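Local coordinates for protein hexameric cytochrome (Silicibacter pomeroyi, PDB 2OYY) that is of unknown function but assembles as a hexamer of helical subunits and binds heme, the iron of which takes a tyrosine oxygen as axial ligand, at residues Ser25-Ala28 / Val29-Gln33; Leu42-Val45 / Tyr46-Asp49; Leu9-Thr13 / Pro14-Phe18; Phe18-Ala21 / Val22-Ser25. All coordinates share one frame; numbering follows the deposited sequence.

Contact 1. Residues Ser25-Ala28 / Val29-Gln33; sequences SRIA and VKKTQ. With HEM (protoporphyrin IX containing Fe), chain J.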
# COMPACT_ATOMS: atom_id res chain seq x y z
N SER A 25 -4.06 14.52 0.21
CA SER A 25 -2.75 14.07 -0.21
C SER A 25 -1.77 15.23 -0.17
O SER A 25 -0.63 15.07 0.26
CB SER A 25 -2.80 13.50 -1.62
OG SER A 25 -3.67 12.38 -1.69
N ARG A 26 -2.21 16.39 -0.63
CA ARG A 26 -1.34 17.55 -0.73
C ARG A 26 -1.09 18.22 0.61
O ARG A 26 -0.05 18.85 0.80
CB ARG A 26 -1.93 18.57 -1.68
CG ARG A 26 -2.15 18.02 -3.07
CD ARG A 26 -2.62 19.11 -3.99
NE ARG A 26 -1.71 20.24 -3.89
CZ ARG A 26 -1.80 21.33 -4.62
NH1 ARG A 26 -2.77 21.45 -5.51
NH2 ARG A 26 -0.91 22.30 -4.44
N ILE A 27 -2.04 18.09 1.53
CA ILE A 27 -1.90 18.75 2.81
C ILE A 27 -0.80 18.05 3.61
O ILE A 27 -0.05 18.70 4.33
CB ILE A 27 -3.26 18.96 3.60
CG1 ILE A 27 -3.32 18.13 4.87
CG2 ILE A 27 -4.50 18.72 2.75
CD1 ILE A 27 -2.84 18.86 6.09
N ALA A 28 -0.69 16.73 3.47
CA ALA A 28 0.42 16.02 4.13
C ALA A 28 1.75 16.62 3.67
O ALA A 28 2.68 16.78 4.46
CB ALA A 28 0.38 14.54 3.84
N VAL A 29 1.81 16.95 2.38
CA VAL A 29 2.99 17.52 1.78
C VAL A 29 3.24 18.93 2.30
O VAL A 29 4.35 19.25 2.76
CB VAL A 29 2.88 17.53 0.25
CG1 VAL A 29 4.03 18.30 -0.36
CG2 VAL A 29 2.85 16.10 -0.28
N LYS A 30 2.21 19.77 2.25
CA LYS A 30 2.33 21.15 2.73
C LYS A 30 2.76 21.23 4.21
O LYS A 30 3.44 22.17 4.60
CB LYS A 30 1.03 21.92 2.47
CG LYS A 30 1.14 23.43 2.62
CD LYS A 30 -0.14 24.12 2.16
CE LYS A 30 -0.09 25.64 2.37
NZ LYS A 30 -1.18 26.36 1.67
N LYS A 31 2.38 20.22 5.00
CA LYS A 31 2.76 20.21 6.42
C LYS A 31 4.21 19.85 6.63
O LYS A 31 4.89 20.43 7.46
CB LYS A 31 1.84 19.31 7.24
CG LYS A 31 0.51 19.95 7.49
CD LYS A 31 -0.29 19.31 8.58
CE LYS A 31 -1.48 20.22 8.94
NZ LYS A 31 -2.59 19.52 9.67
N THR A 32 4.70 18.92 5.83
CA THR A 32 6.03 18.41 6.02
C THR A 32 7.04 19.29 5.29
O THR A 32 8.24 19.21 5.54
CB THR A 32 6.11 16.99 5.51
OG1 THR A 32 5.90 17.02 4.11
CG2 THR A 32 5.01 16.12 6.14
N GLN A 33 6.53 20.15 4.40
CA GLN A 33 7.38 21.10 3.69
C GLN A 33 6.64 22.41 3.47
O GLN A 33 6.18 22.68 2.36
CB GLN A 33 7.86 20.50 2.36
CG GLN A 33 8.78 21.40 1.54
CD GLN A 33 9.92 21.98 2.37
OE1 GLN A 33 9.74 22.97 3.08
NE2 GLN A 33 11.11 21.38 2.26
CHA HEM J . -0.27 21.28 -8.03
CHB HEM J . -1.85 16.98 -6.61
CHC HEM J . 2.32 16.21 -4.31
CHD HEM J . 3.72 20.74 -5.28
C1A HEM J . -1.07 20.19 -7.87
C2A HEM J . -2.39 20.00 -8.44
C3A HEM J . -2.83 18.80 -8.05
C4A HEM J . -1.80 18.21 -7.22
CMA HEM J . -4.18 18.14 -8.40
CAA HEM J . -3.11 21.03 -9.35
CBA HEM J . -2.52 21.00 -10.77
CGA HEM J . -3.20 22.01 -11.67
O1A HEM J . -4.45 22.14 -11.63
O2A HEM J . -2.49 22.70 -12.43
C1B HEM J . -0.86 16.41 -5.85
C2B HEM J . -0.98 15.13 -5.18
C3B HEM J . 0.18 14.91 -4.54
C4B HEM J . 1.05 16.04 -4.78
CMB HEM J . -2.23 14.23 -5.23
CAB HEM J . 0.54 13.67 -3.69
CBB HEM J . 0.72 13.77 -2.37
C1C HEM J . 3.06 17.36 -4.39
C2C HEM J . 4.39 17.53 -3.87
C3C HEM J . 4.79 18.79 -4.13
C4C HEM J . 3.71 19.45 -4.83
CMC HEM J . 5.18 16.42 -3.14
CAC HEM J . 6.14 19.44 -3.79
CBC HEM J . 6.50 19.67 -2.55
C1D HEM J . 2.77 21.30 -6.10
C2D HEM J . 2.80 22.67 -6.58
C3D HEM J . 1.57 22.82 -7.41
C4D HEM J . 0.90 21.55 -7.38
CMD HEM J . 3.84 23.76 -6.31
CAD HEM J . 1.15 24.10 -8.17
CBD HEM J . 1.77 23.92 -9.55
CGD HEM J . 1.48 25.07 -10.46
O1D HEM J . 2.04 26.17 -10.17
O2D HEM J . 0.73 24.87 -11.46
NA HEM J . -0.74 19.07 -7.13
NB HEM J . 0.39 16.94 -5.59
NC HEM J . 2.67 18.55 -4.98
ND HEM J . 1.63 20.67 -6.60
FE HEM J . 1.03 18.70 -6.24

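Contact 2. Residues Leu42-Val45 / Tyr46-Asp49; sequences LRAV and YEKD. With HEM (protoporphyrin IX containing Fe), chain J.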
# COMPACT_ATOMS: atom_id res chain seq x y z
N LEU A 42 10.05 21.69 -6.56
CA LEU A 42 9.91 20.25 -6.64
C LEU A 42 8.79 19.91 -7.59
O LEU A 42 8.80 18.85 -8.22
CB LEU A 42 9.61 19.64 -5.28
CG LEU A 42 10.59 19.89 -4.12
CD1 LEU A 42 10.23 18.96 -3.03
CD2 LEU A 42 12.04 19.66 -4.54
N ARG A 43 7.82 20.81 -7.69
CA ARG A 43 6.71 20.65 -8.61
C ARG A 43 7.24 20.56 -10.03
O ARG A 43 6.88 19.65 -10.77
CB ARG A 43 5.70 21.80 -8.47
CG ARG A 43 4.70 21.94 -9.60
CD ARG A 43 3.80 20.71 -9.72
NE ARG A 43 2.77 20.92 -10.74
CZ ARG A 43 1.76 20.09 -10.98
NH1 ARG A 43 1.61 18.98 -10.29
NH2 ARG A 43 0.90 20.39 -11.92
N ALA A 44 8.11 21.51 -10.39
CA ALA A 44 8.72 21.52 -11.72
C ALA A 44 9.36 20.15 -12.03
O ALA A 44 9.39 19.72 -13.18
CB ALA A 44 9.74 22.65 -11.83
N VAL A 45 9.82 19.47 -10.99
CA VAL A 45 10.46 18.16 -11.10
C VAL A 45 9.49 16.95 -11.24
O VAL A 45 9.61 16.18 -12.20
CB VAL A 45 11.44 17.92 -9.92
CG1 VAL A 45 11.93 16.49 -9.91
CG2 VAL A 45 12.63 18.92 -9.98
N TYR A 46 8.55 16.79 -10.31
CA TYR A 46 7.65 15.62 -10.32
C TYR A 46 6.48 15.72 -11.31
O TYR A 46 5.87 14.69 -11.66
CB TYR A 46 7.11 15.32 -8.91
CG TYR A 46 5.82 16.04 -8.59
CD1 TYR A 46 5.85 17.32 -8.05
CD2 TYR A 46 4.57 15.44 -8.83
CE1 TYR A 46 4.66 18.00 -7.75
CE2 TYR A 46 3.38 16.13 -8.54
CZ TYR A 46 3.43 17.40 -8.00
OH TYR A 46 2.29 18.10 -7.71
N GLU A 47 6.13 16.93 -11.75
CA GLU A 47 4.97 17.11 -12.63
C GLU A 47 5.22 16.46 -13.98
O GLU A 47 4.28 16.24 -14.76
CB GLU A 47 4.62 18.59 -12.81
CG GLU A 47 5.14 19.24 -14.09
CD GLU A 47 5.18 20.75 -14.02
OE1 GLU A 47 4.11 21.38 -13.93
OE2 GLU A 47 6.30 21.30 -14.04
N LYS A 48 6.48 16.13 -14.24
CA LYS A 48 6.92 15.56 -15.50
C LYS A 48 7.64 14.22 -15.31
O LYS A 48 8.35 13.76 -16.21
CB LYS A 48 7.82 16.57 -16.25
CG LYS A 48 9.22 16.75 -15.65
CD LYS A 48 9.99 17.91 -16.29
CE LYS A 48 9.30 19.25 -16.01
NZ LYS A 48 10.06 20.47 -16.46
N ASP A 49 7.46 13.61 -14.13
CA ASP A 49 8.07 12.31 -13.78
C ASP A 49 6.95 11.29 -13.74
O ASP A 49 6.07 11.33 -12.87
CB ASP A 49 8.81 12.39 -12.42
CG ASP A 49 9.48 11.06 -12.00
OD1 ASP A 49 8.84 9.98 -12.05
OD2 ASP A 49 10.67 11.11 -11.58
CHA HEM J . -0.27 21.28 -8.03
CHB HEM J . -1.85 16.98 -6.61
CHC HEM J . 2.32 16.21 -4.31
CHD HEM J . 3.72 20.74 -5.28
C1A HEM J . -1.07 20.19 -7.87
C2A HEM J . -2.39 20.00 -8.44
C3A HEM J . -2.83 18.80 -8.05
C4A HEM J . -1.80 18.21 -7.22
CMA HEM J . -4.18 18.14 -8.40
CAA HEM J . -3.11 21.03 -9.35
CBA HEM J . -2.52 21.00 -10.77
CGA HEM J . -3.20 22.01 -11.67
O1A HEM J . -4.45 22.14 -11.63
O2A HEM J . -2.49 22.70 -12.43
C1B HEM J . -0.86 16.41 -5.85
C2B HEM J . -0.98 15.13 -5.18
C3B HEM J . 0.18 14.91 -4.54
C4B HEM J . 1.05 16.04 -4.78
CMB HEM J . -2.23 14.23 -5.23
CAB HEM J . 0.54 13.67 -3.69
CBB HEM J . 0.72 13.77 -2.37
C1C HEM J . 3.06 17.36 -4.39
C2C HEM J . 4.39 17.53 -3.87
C3C HEM J . 4.79 18.79 -4.13
C4C HEM J . 3.71 19.45 -4.83
CMC HEM J . 5.18 16.42 -3.14
CAC HEM J . 6.14 19.44 -3.79
CBC HEM J . 6.50 19.67 -2.55
C1D HEM J . 2.77 21.30 -6.10
C2D HEM J . 2.80 22.67 -6.58
C3D HEM J . 1.57 22.82 -7.41
C4D HEM J . 0.90 21.55 -7.38
CMD HEM J . 3.84 23.76 -6.31
CAD HEM J . 1.15 24.10 -8.17
CBD HEM J . 1.77 23.92 -9.55
CGD HEM J . 1.48 25.07 -10.46
O1D HEM J . 2.04 26.17 -10.17
O2D HEM J . 0.73 24.87 -11.46
NA HEM J . -0.74 19.07 -7.13
NB HEM J . 0.39 16.94 -5.59
NC HEM J . 2.67 18.55 -4.98
ND HEM J . 1.63 20.67 -6.60
FE HEM J . 1.03 18.70 -6.24

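Contact 3. Residues Leu9-Thr13 / Pro14-Phe18; sequences LVTAT and PQEGF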
# COMPACT_ATOMS: atom_id res chain seq x y z
N LEU A 9 -15.19 14.71 6.47
CA LEU A 9 -14.89 13.82 5.38
C LEU A 9 -16.16 13.58 4.61
O LEU A 9 -16.15 12.97 3.55
CB LEU A 9 -14.41 12.48 5.91
CG LEU A 9 -13.16 12.36 6.76
CD1 LEU A 9 -13.03 10.89 7.18
CD2 LEU A 9 -11.94 12.84 5.97
N VAL A 10 -17.27 14.04 5.17
CA VAL A 10 -18.55 13.89 4.48
C VAL A 10 -18.53 14.79 3.23
O VAL A 10 -18.18 15.97 3.29
CB VAL A 10 -19.73 14.18 5.41
CG1 VAL A 10 -21.04 13.96 4.68
CG2 VAL A 10 -19.65 13.29 6.65
N THR A 11 -18.87 14.17 2.10
CA THR A 11 -18.79 14.79 0.79
C THR A 11 -20.12 14.53 0.05
O THR A 11 -20.61 13.40 0.05
CB THR A 11 -17.58 14.20 0.02
OG1 THR A 11 -16.45 15.08 0.14
CG2 THR A 11 -17.91 14.00 -1.42
N ALA A 12 -20.68 15.57 -0.57
CA ALA A 12 -22.00 15.48 -1.23
C ALA A 12 -22.03 14.47 -2.39
O ALA A 12 -22.98 13.69 -2.50
CB ALA A 12 -22.47 16.85 -1.71
N THR A 13 -21.01 14.51 -3.24
CA THR A 13 -20.92 13.56 -4.35
C THR A 13 -19.61 12.77 -4.33
O THR A 13 -18.60 13.27 -3.87
CB THR A 13 -21.08 14.25 -5.72
OG1 THR A 13 -19.92 15.04 -6.01
CG2 THR A 13 -22.36 15.14 -5.75
N PRO A 14 -19.63 11.52 -4.85
CA PRO A 14 -18.36 10.80 -5.00
C PRO A 14 -17.27 11.66 -5.62
O PRO A 14 -16.13 11.59 -5.20
CB PRO A 14 -18.73 9.66 -5.93
CG PRO A 14 -20.16 9.38 -5.63
CD PRO A 14 -20.78 10.72 -5.30
N GLN A 15 -17.62 12.47 -6.60
CA GLN A 15 -16.69 13.39 -7.23
C GLN A 15 -16.01 14.31 -6.23
O GLN A 15 -14.78 14.47 -6.24
CB GLN A 15 -17.45 14.23 -8.25
CG GLN A 15 -16.58 14.92 -9.26
CD GLN A 15 -17.37 15.34 -10.46
OE1 GLN A 15 -18.09 14.54 -11.03
NE2 GLN A 15 -17.25 16.61 -10.85
N GLU A 16 -16.82 14.92 -5.36
CA GLU A 16 -16.29 15.81 -4.34
C GLU A 16 -15.36 15.06 -3.38
O GLU A 16 -14.48 15.65 -2.76
CB GLU A 16 -17.43 16.47 -3.56
CG GLU A 16 -18.20 17.59 -4.26
CD GLU A 16 -19.20 18.28 -3.31
OE1 GLU A 16 -20.04 19.10 -3.79
OE2 GLU A 16 -19.16 18.01 -2.08
N GLY A 17 -15.54 13.75 -3.27
CA GLY A 17 -14.70 12.91 -2.42
C GLY A 17 -13.31 12.74 -3.00
O GLY A 17 -12.31 12.81 -2.28
N PHE A 18 -13.23 12.52 -4.31
CA PHE A 18 -11.96 12.41 -5.00
C PHE A 18 -11.14 13.70 -4.92
O PHE A 18 -9.91 13.66 -4.75
CB PHE A 18 -12.18 12.00 -6.46
CG PHE A 18 -10.96 11.48 -7.12
CD1 PHE A 18 -10.66 10.14 -7.05
CD2 PHE A 18 -10.09 12.34 -7.76
CE1 PHE A 18 -9.49 9.65 -7.63
CE2 PHE A 18 -8.91 11.86 -8.33
CZ PHE A 18 -8.61 10.51 -8.27

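Contact 4. Residues Phe18-Ala21 / Val22-Ser25; sequences FDLA and VKLS. With HEM (protoporphyrin IX containing Fe), chain J.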
# COMPACT_ATOMS: atom_id res chain seq x y z
N PHE A 18 -13.23 12.52 -4.31
CA PHE A 18 -11.96 12.41 -5.00
C PHE A 18 -11.14 13.70 -4.92
O PHE A 18 -9.91 13.66 -4.75
CB PHE A 18 -12.18 12.00 -6.46
CG PHE A 18 -10.96 11.48 -7.12
CD1 PHE A 18 -10.66 10.14 -7.05
CD2 PHE A 18 -10.09 12.34 -7.76
CE1 PHE A 18 -9.49 9.65 -7.63
CE2 PHE A 18 -8.91 11.86 -8.33
CZ PHE A 18 -8.61 10.51 -8.27
N ASP A 19 -11.81 14.85 -5.04
CA ASP A 19 -11.13 16.15 -4.86
C ASP A 19 -10.72 16.35 -3.42
O ASP A 19 -9.71 16.98 -3.14
CB ASP A 19 -12.02 17.31 -5.29
CG ASP A 19 -12.43 17.23 -6.74
OD1 ASP A 19 -11.54 17.17 -7.62
OD2 ASP A 19 -13.66 17.22 -6.99
N LEU A 20 -11.52 15.82 -2.49
CA LEU A 20 -11.13 15.88 -1.10
C LEU A 20 -9.93 14.97 -0.89
O LEU A 20 -9.07 15.28 -0.08
CB LEU A 20 -12.30 15.52 -0.16
CG LEU A 20 -12.00 15.51 1.35
CD1 LEU A 20 -11.39 16.81 1.79
CD2 LEU A 20 -13.22 15.18 2.20
N ALA A 21 -9.90 13.86 -1.63
CA ALA A 21 -8.80 12.89 -1.55
C ALA A 21 -7.49 13.46 -2.08
O ALA A 21 -6.43 13.24 -1.49
CB ALA A 21 -9.15 11.62 -2.30
N VAL A 22 -7.58 14.20 -3.20
CA VAL A 22 -6.42 14.89 -3.77
C VAL A 22 -5.97 15.94 -2.76
O VAL A 22 -4.75 16.18 -2.58
CB VAL A 22 -6.74 15.57 -5.14
CG1 VAL A 22 -5.50 16.28 -5.71
CG2 VAL A 22 -7.26 14.56 -6.16
N LYS A 23 -6.94 16.55 -2.10
CA LYS A 23 -6.63 17.59 -1.12
C LYS A 23 -5.87 17.00 0.04
O LYS A 23 -4.81 17.49 0.39
CB LYS A 23 -7.89 18.30 -0.61
CG LYS A 23 -7.61 19.34 0.46
CD LYS A 23 -8.86 20.13 0.78
CE LYS A 23 -8.63 21.10 1.95
NZ LYS A 23 -9.90 21.81 2.30
N LEU A 24 -6.41 15.93 0.62
CA LEU A 24 -5.78 15.27 1.74
C LEU A 24 -4.34 14.83 1.47
O LEU A 24 -3.51 14.79 2.38
CB LEU A 24 -6.62 14.08 2.21
CG LEU A 24 -7.85 14.44 3.04
CD1 LEU A 24 -8.40 13.20 3.73
CD2 LEU A 24 -7.55 15.52 4.07
N SER A 25 -4.06 14.52 0.21
CA SER A 25 -2.75 14.07 -0.21
C SER A 25 -1.77 15.23 -0.17
O SER A 25 -0.63 15.07 0.26
CB SER A 25 -2.80 13.50 -1.62
OG SER A 25 -3.67 12.38 -1.69
CHA HEM J . -0.27 21.28 -8.03
CHB HEM J . -1.85 16.98 -6.61
CHC HEM J . 2.32 16.21 -4.31
CHD HEM J . 3.72 20.74 -5.28
C1A HEM J . -1.07 20.19 -7.87
C2A HEM J . -2.39 20.00 -8.44
C3A HEM J . -2.83 18.80 -8.05
C4A HEM J . -1.80 18.21 -7.22
CMA HEM J . -4.18 18.14 -8.40
CAA HEM J . -3.11 21.03 -9.35
CBA HEM J . -2.52 21.00 -10.77
CGA HEM J . -3.20 22.01 -11.67
O1A HEM J . -4.45 22.14 -11.63
O2A HEM J . -2.49 22.70 -12.43
C1B HEM J . -0.86 16.41 -5.85
C2B HEM J . -0.98 15.13 -5.18
C3B HEM J . 0.18 14.91 -4.54
C4B HEM J . 1.05 16.04 -4.78
CMB HEM J . -2.23 14.23 -5.23
CAB HEM J . 0.54 13.67 -3.69
CBB HEM J . 0.72 13.77 -2.37
C1C HEM J . 3.06 17.36 -4.39
C2C HEM J . 4.39 17.53 -3.87
C3C HEM J . 4.79 18.79 -4.13
C4C HEM J . 3.71 19.45 -4.83
CMC HEM J . 5.18 16.42 -3.14
CAC HEM J . 6.14 19.44 -3.79
CBC HEM J . 6.50 19.67 -2.55
C1D HEM J . 2.77 21.30 -6.10
C2D HEM J . 2.80 22.67 -6.58
C3D HEM J . 1.57 22.82 -7.41
C4D HEM J . 0.90 21.55 -7.38
CMD HEM J . 3.84 23.76 -6.31
CAD HEM J . 1.15 24.10 -8.17
CBD HEM J . 1.77 23.92 -9.55
CGD HEM J . 1.48 25.07 -10.46
O1D HEM J . 2.04 26.17 -10.17
O2D HEM J . 0.73 24.87 -11.46
NA HEM J . -0.74 19.07 -7.13
NB HEM J . 0.39 16.94 -5.59
NC HEM J . 2.67 18.55 -4.98
ND HEM J . 1.63 20.67 -6.60
FE HEM J . 1.03 18.70 -6.24

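Contact 1. Residues Ser25-Ala28 / Val29-Gln33
I27 and K31 lie side by side, one turn apart near the C-terminal end of helix 14-32, and the methyl I27 CD1 rests 3.4 Å from K31 CE. The long aliphatic part of the lysine suits this place, because it covers the isoleucine before NZ reaches a salt bridge with D19 of a neighbouring subunit. R26, on another side of the helix, lies over the heme. CG stands anti to the carbonyl carbon (chi1 -58°) and carries the chain off its CB to the porphyrin face opposite Y46, where CG is 3.5 Å from HEM C1B. CD comes equally near HEM C4A, and NE follows over HEM NA. At the tip NH1 is 3.2 Å from HEM C1A while NH2 is 3.5 Å from HEM C4D, so the flat cation covers the rim around one meso carbon. With an alanine here, this part of the porphyrin would probably lose its cover and a gap would open beside the macrocycle. V29 CG1 packs 3.5 Å from HEM CMC, and V29 O closes the helix, accepting from Q33 N and, at 3.0 Å, from T32 OG1. Around this turn, S25 packs on V59, V60 and H63 of helix 50-70, I27 and K31 lean on W5, and A28 meets S57 of a neighbouring subunit.

Contact 2. Residues Leu42-Val45 / Tyr46-Asp49
R43 and Y46 meet at the iron, where R43 NH1 donates to Y46 OH over 2.8 Å while that same oxygen binds HEM FE at 2.0 Å. The phenol oxygen is thus gripped by a metal and a cationic donor, which would be expected to draw electron density from it. The hydrogen bond is bent, its N-H...O angle 140°, and Y46 OH lies 19° out of the guanidinium plane. Packing here is close. The guanidinium is held flat between HEM CHA, over the centre of one face, and E47 CB on the other, and the bend of the R43 chain at chi2 (63°) folds it back toward the phenol ring of Y46. E47 OE1 adds charge 3.5 Å from R43 NE, but well out of the guanidinium plane, with no N-H directed at it. Y46 CE1 lies 3.4 Å from HEM C4C, and L42 CB approaches HEM CAC. T32 of a neighbouring subunit takes a further N-H of the arginine on its carbonyl oxygen. The far side is looser: A44, V45 and K48 are exposed, which suits the alanine and the lysine, and K48 folds back beside the last helix carbonyls, K48 CG 3.5 Å from V45 O. Backbone bonds from Y46 N to L42 O and from E47 N to R43 O close the last turn, and a type I turn from Y46 leads to D49, which caps helix 50-70 at A52 N. A tyrosine on the iron with an arginine at its oxygen recalls the proximal side of heme catalases.

Contact 3. Residues Leu9-Thr13 / Pro14-Phe18
T13 and E16 meet at the start of helix 14-32, where T13 OG1 accepts the backbone N-H of E16 over 3.2 Å at a fairly straight 159°. Threonine suits the N-cap because its short hydroxyl can stand in for the carbonyl that the first turn lacks; chi1 of 71° sets OG1 between its backbone N and carbonyl carbon, facing into the turn. A valine in place of T13 removes the hydroxyl, and E16 N would probably be left without its capping partner. Q15 CB lies alongside, 3.4 Å from T13 OG1. The glutamate answers in the other direction: its extended chain brings E16 OE2 to 3.2 Å from A12 N, which donates from above the carboxylate plane, 53° out of it. A methyl packs beside this bond, A12 CB lying 3.5 Å from E16 OE2. A carboxylate near a helix N-terminus is probably favoured by the helix dipole. P14 suits the first turn, since the N-H it lacks would have no helical acceptor. Further out, T11 O accepts from W74 NE1, T11 packs on I67, and Q15 OE1 accepts from L6 N of a neighbouring subunit. Together these contacts form a helix N-cap related to the capping box, but here the glutamate takes the N-H of the residue before the cap.

Contact 4. Residues Phe18-Ala21 / Val22-Ser25
The wall of the heme pocket passes through this middle turn of helix 14-32, where F18 and V22 stand one turn apart and V22 divides its two methyls between the phenyl ring and the porphyrin. V22 CG2 lies 3.8 Å from F18 CE2, approaching the ring obliquely. V22 CG1, anti to the backbone N (chi1 -180°), points the other way and comes to 3.5 Å from HEM CMA. A branched valine suits this position because it meets both partners without a long chain. S25, one turn on, puts its CB 3.6 Å from HEM CBB, at the vinyl end of the same edge. Its hydroxyl turns back to the helix: S25 OG donates to A21 O over 2.9 Å, and S25 N reaches the same oxygen from the opposite face of the carbonyl plane. Two donors thus hold A21 O, and the buried hydroxyl finds its partner within its own helix. A21 offers just a methyl, fitting a place closed in by protein. On another side of the helix L20 CD1 is 4.4 Å from L24 CG, a modest apolar contact between successive turns, while K23, exposed and fully extended, reaches a weak hydrogen bond from NZ to W5 O. Among the backbone bonds the straightest is L24 N to L20 O, at 2.8 Å and 164°. Beyond the helix, F18 meets F64 of helix 50-70 and the edge-to-face W5 ring of a neighbouring subunit, L20 packs on I67 of helix 50-70, and L24 rests on the N-terminal arm at W5 and L6.

Contacts 3, 4 and 1 follow one another along helix 14-32, sharing F18 and S25 at their joints. The centres of contacts 3 and 4 are about 9 Å apart, and those of contacts 4 and 1 about 12 Å. Contact 3 caps the helix away from the heme and touches contact 4 through packing of L9 CA on L20 CD2 at 3.8 Å. Contact 1 covers the porphyrin face opposite the iron ligand of contact 2, and contact 4 meets the edge. Contacts 1 and 2 come to about 5 Å at their nearest atoms without touching; the side chains of R26 and Y46, about 6 Å apart, face each other across the porphyrin. Contacts 1 and 2 of different subunits meet at the boundary.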